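Local coordinates for protein Mn transporter subunit (Synechocystis sp. PCC 6803, PDB 3UJP) that binds manganese(II) and, as the solute-binding subunit of a manganese ABC transporter, probably delivers it to the membrane components for uptake, at residues His66-Thr71 with Glu92-Gln97. Numbering follows the deposited sequence.
Sequences HGYEPT and ERWFEQ. With MN (manganese (II) ion), chain D; ZN (zinc ion), chain E; ZN (zinc ion), chain G.
The indole of W94 stands against the loop 66-71 and receives the Y68 ring edge-on. The planes are turned 70° to each other and the phenol ring lies 5.7 Å, centroid to centroid, from the five-membered ring, a T-shaped (edge-to-face) pair in which Y68 CD2 hangs over the outer part of the indole face. E92 CB lies over the rim of the opposite face. Y68 CB sits 3.5 Å from W94 NE1, while the tyrosine hydroxyl points away from the indole to a hydrogen bond with D74. Further along the indole, P70 CG packs 3.6 Å from W94 CE3, on the six-membered ring. W94 holds CG between its own backbone N and carbonyl carbon (chi1 48°), which turns the indole toward the loop and brings CG close to Y68 O; its NE1 is hydrogen-bonded to I65 O, which fixes the rotation of the ring. The arrangement belongs to the N-terminal lobe of a two-lobed metal-binding protein of the zinc-uptake component A family, at the lobe's side of the metal cleft: H66 NE2 binds manganese at 2.2 Å, with H131, E197 and D272 completing the site. Behind that ligand, H66 O accepts a hydrogen bond from R93 N (3.2 Å, N-H...O 155°), at the type I beta turn from E92 to F95. The R93 side chain bends at chi3 and folds its guanidinium back over the same carbonyl, H66 O lying 3.3 Å from CZ over the centre of one face. R93 NH1 forms a salt bridge with E220, probably across the cleft to the other lobe, consistent with an arginine that stabilises the entrance to the metal site.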
loop_
_atom_site.group_PDB
_atom_site.type_symbol
_atom_site.label_atom_id
_atom_site.label_comp_id
_atom_site.label_asym_id
_atom_site.label_seq_id
_atom_site.Cartn_x
_atom_site.Cartn_y
_atom_site.Cartn_z
ATOM N N HIS A 66 -23.152 3.131 11.816
ATOM C CA HIS A 66 -23.757 2.930 13.138
ATOM C C HIS A 66 -24.421 1.552 13.264
ATOM O O HIS A 66 -24.445 0.967 14.350
ATOM C CB HIS A 66 -24.844 3.972 13.391
ATOM C CG HIS A 66 -24.350 5.306 13.858
ATOM N ND1 HIS A 66 -24.253 5.631 15.191
ATOM C CD2 HIS A 66 -24.002 6.415 13.168
ATOM C CE1 HIS A 66 -23.837 6.883 15.304
ATOM N NE2 HIS A 66 -23.669 7.378 14.093
ATOM N N GLY A 67 -24.987 1.043 12.170
ATOM C CA GLY A 67 -25.692 -0.225 12.215
ATOM C C GLY A 67 -25.261 -1.154 11.111
ATOM O O GLY A 67 -26.041 -1.984 10.648
ATOM N N TYR A 68 -24.004 -1.002 10.699
ATOM C CA TYR A 68 -23.434 -1.758 9.593
ATOM C C TYR A 68 -23.555 -3.222 9.943
ATOM O O TYR A 68 -23.596 -3.588 11.125
ATOM C CB TYR A 68 -21.963 -1.347 9.369
ATOM C CG TYR A 68 -21.188 -2.132 8.315
ATOM C CD1 TYR A 68 -21.499 -2.020 6.961
ATOM C CD2 TYR A 68 -20.118 -2.958 8.672
ATOM C CE1 TYR A 68 -20.779 -2.728 5.997
ATOM C CE2 TYR A 68 -19.401 -3.668 7.717
ATOM C CZ TYR A 68 -19.740 -3.555 6.381
ATOM O OH TYR A 68 -19.040 -4.255 5.417
ATOM N N GLU A 69 -23.648 -4.057 8.918
ATOM C CA GLU A 69 -23.695 -5.490 9.121
ATOM C C GLU A 69 -22.493 -6.127 8.465
ATOM O O GLU A 69 -22.476 -6.325 7.252
ATOM C CB GLU A 69 -24.970 -6.079 8.529
ATOM C CG GLU A 69 -25.376 -7.418 9.126
ATOM C CD GLU A 69 -25.953 -7.250 10.516
ATOM O OE1 GLU A 69 -25.456 -7.933 11.456
ATOM O OE2 GLU A 69 -26.896 -6.423 10.653
ATOM N N PRO A 70 -21.487 -6.471 9.276
ATOM C CA PRO A 70 -20.221 -7.067 8.817
ATOM C C PRO A 70 -20.391 -8.350 7.973
ATOM O O PRO A 70 -20.877 -9.361 8.498
ATOM C CB PRO A 70 -19.481 -7.397 10.124
ATOM C CG PRO A 70 -20.181 -6.620 11.186
ATOM C CD PRO A 70 -21.584 -6.412 10.742
ATOM N N THR A 71 -20.006 -8.288 6.695
ATOM C CA THR A 71 -19.873 -9.476 5.851
ATOM C C THR A 71 -18.782 -10.337 6.483
ATOM O O THR A 71 -18.151 -9.892 7.450
ATOM C CB THR A 71 -19.544 -9.127 4.356
ATOM O OG1 THR A 71 -18.548 -8.091 4.268
ATOM C CG2 THR A 71 -20.800 -8.676 3.616
ATOM N N GLU A 92 -20.068 2.311 16.671
ATOM C CA GLU A 92 -20.254 1.111 15.891
ATOM C C GLU A 92 -21.012 0.105 16.784
ATOM O O GLU A 92 -20.439 -0.528 17.662
ATOM C CB GLU A 92 -18.885 0.612 15.411
ATOM C CG GLU A 92 -17.790 0.715 16.476
ATOM C CD GLU A 92 -16.955 1.985 16.402
ATOM O OE1 GLU A 92 -16.635 2.425 15.288
ATOM O OE2 GLU A 92 -16.585 2.519 17.464
ATOM N N ARG A 93 -22.317 0.001 16.593
ATOM C CA ARG A 93 -23.132 -0.802 17.486
ATOM C C ARG A 93 -22.818 -2.266 17.309
ATOM O O ARG A 93 -23.079 -3.080 18.209
ATOM C CB ARG A 93 -24.613 -0.532 17.241
ATOM C CG ARG A 93 -25.210 0.395 18.283
ATOM C CD ARG A 93 -26.660 0.759 18.015
ATOM N NE ARG A 93 -26.849 1.671 16.883
ATOM C CZ ARG A 93 -27.447 1.329 15.744
ATOM N NH1 ARG A 93 -27.907 0.093 15.583
ATOM N NH2 ARG A 93 -27.587 2.211 14.762
ATOM N N TRP A 94 -22.238 -2.586 16.150
ATOM C CA TRP A 94 -21.983 -3.966 15.718
ATOM C C TRP A 94 -20.629 -4.502 16.177
ATOM O O TRP A 94 -20.323 -5.679 15.997
ATOM C CB TRP A 94 -22.050 -4.058 14.190
ATOM C CG TRP A 94 -21.249 -2.991 13.520
ATOM C CD1 TRP A 94 -21.686 -1.755 13.132
ATOM C CD2 TRP A 94 -19.849 -3.036 13.188
ATOM N NE1 TRP A 94 -20.653 -1.033 12.573
ATOM C CE2 TRP A 94 -19.516 -1.796 12.595
ATOM C CE3 TRP A 94 -18.851 -4.008 13.317
ATOM C CZ2 TRP A 94 -18.243 -1.513 12.136
ATOM C CZ3 TRP A 94 -17.580 -3.714 12.860
ATOM C CH2 TRP A 94 -17.290 -2.486 12.279
ATOM N N PHE A 95 -19.823 -3.631 16.766
ATOM C CA PHE A 95 -18.456 -3.972 17.075
ATOM C C PHE A 95 -18.384 -5.059 18.134
ATOM O O PHE A 95 -17.841 -6.125 17.869
ATOM C CB PHE A 95 -17.658 -2.741 17.496
ATOM C CG PHE A 95 -16.194 -2.954 17.438
ATOM C CD1 PHE A 95 -15.551 -3.076 16.210
ATOM C CD2 PHE A 95 -15.455 -3.087 18.600
ATOM C CE1 PHE A 95 -14.190 -3.302 16.138
ATOM C CE2 PHE A 95 -14.093 -3.317 18.543
ATOM C CZ PHE A 95 -13.457 -3.424 17.304
ATOM N N GLU A 96 -18.937 -4.802 19.318
ATOM C CA GLU A 96 -18.949 -5.781 20.414
ATOM C C GLU A 96 -19.027 -7.223 19.896
ATOM O O GLU A 96 -18.239 -8.098 20.265
ATOM C CB GLU A 96 -20.144 -5.498 21.341
ATOM C CG GLU A 96 -20.201 -6.332 22.621
ATOM C CD GLU A 96 -21.467 -6.077 23.446
ATOM O OE1 GLU A 96 -22.224 -7.041 23.689
ATOM O OE2 GLU A 96 -21.703 -4.917 23.866
ATOM N N GLN A 97 -19.984 -7.452 19.015
ATOM C CA GLN A 97 -20.258 -8.784 18.519
ATOM C C GLN A 97 -19.216 -9.258 17.520
ATOM O O GLN A 97 -18.800 -10.420 17.529
ATOM C CB GLN A 97 -21.608 -8.756 17.851
ATOM C CG GLN A 97 -22.044 -10.061 17.357
ATOM C CD GLN A 97 -23.497 -10.221 17.609
ATOM O OE1 GLN A 97 -24.274 -10.450 16.684
ATOM N NE2 GLN A 97 -23.892 -10.070 18.873
HETATM MN MN MN D . -23.631 9.299 13.078
HETATM ZN ZN ZN E . -25.305 -7.881 13.340
HETATM ZN ZN ZN G . -22.618 -4.388 25.496
#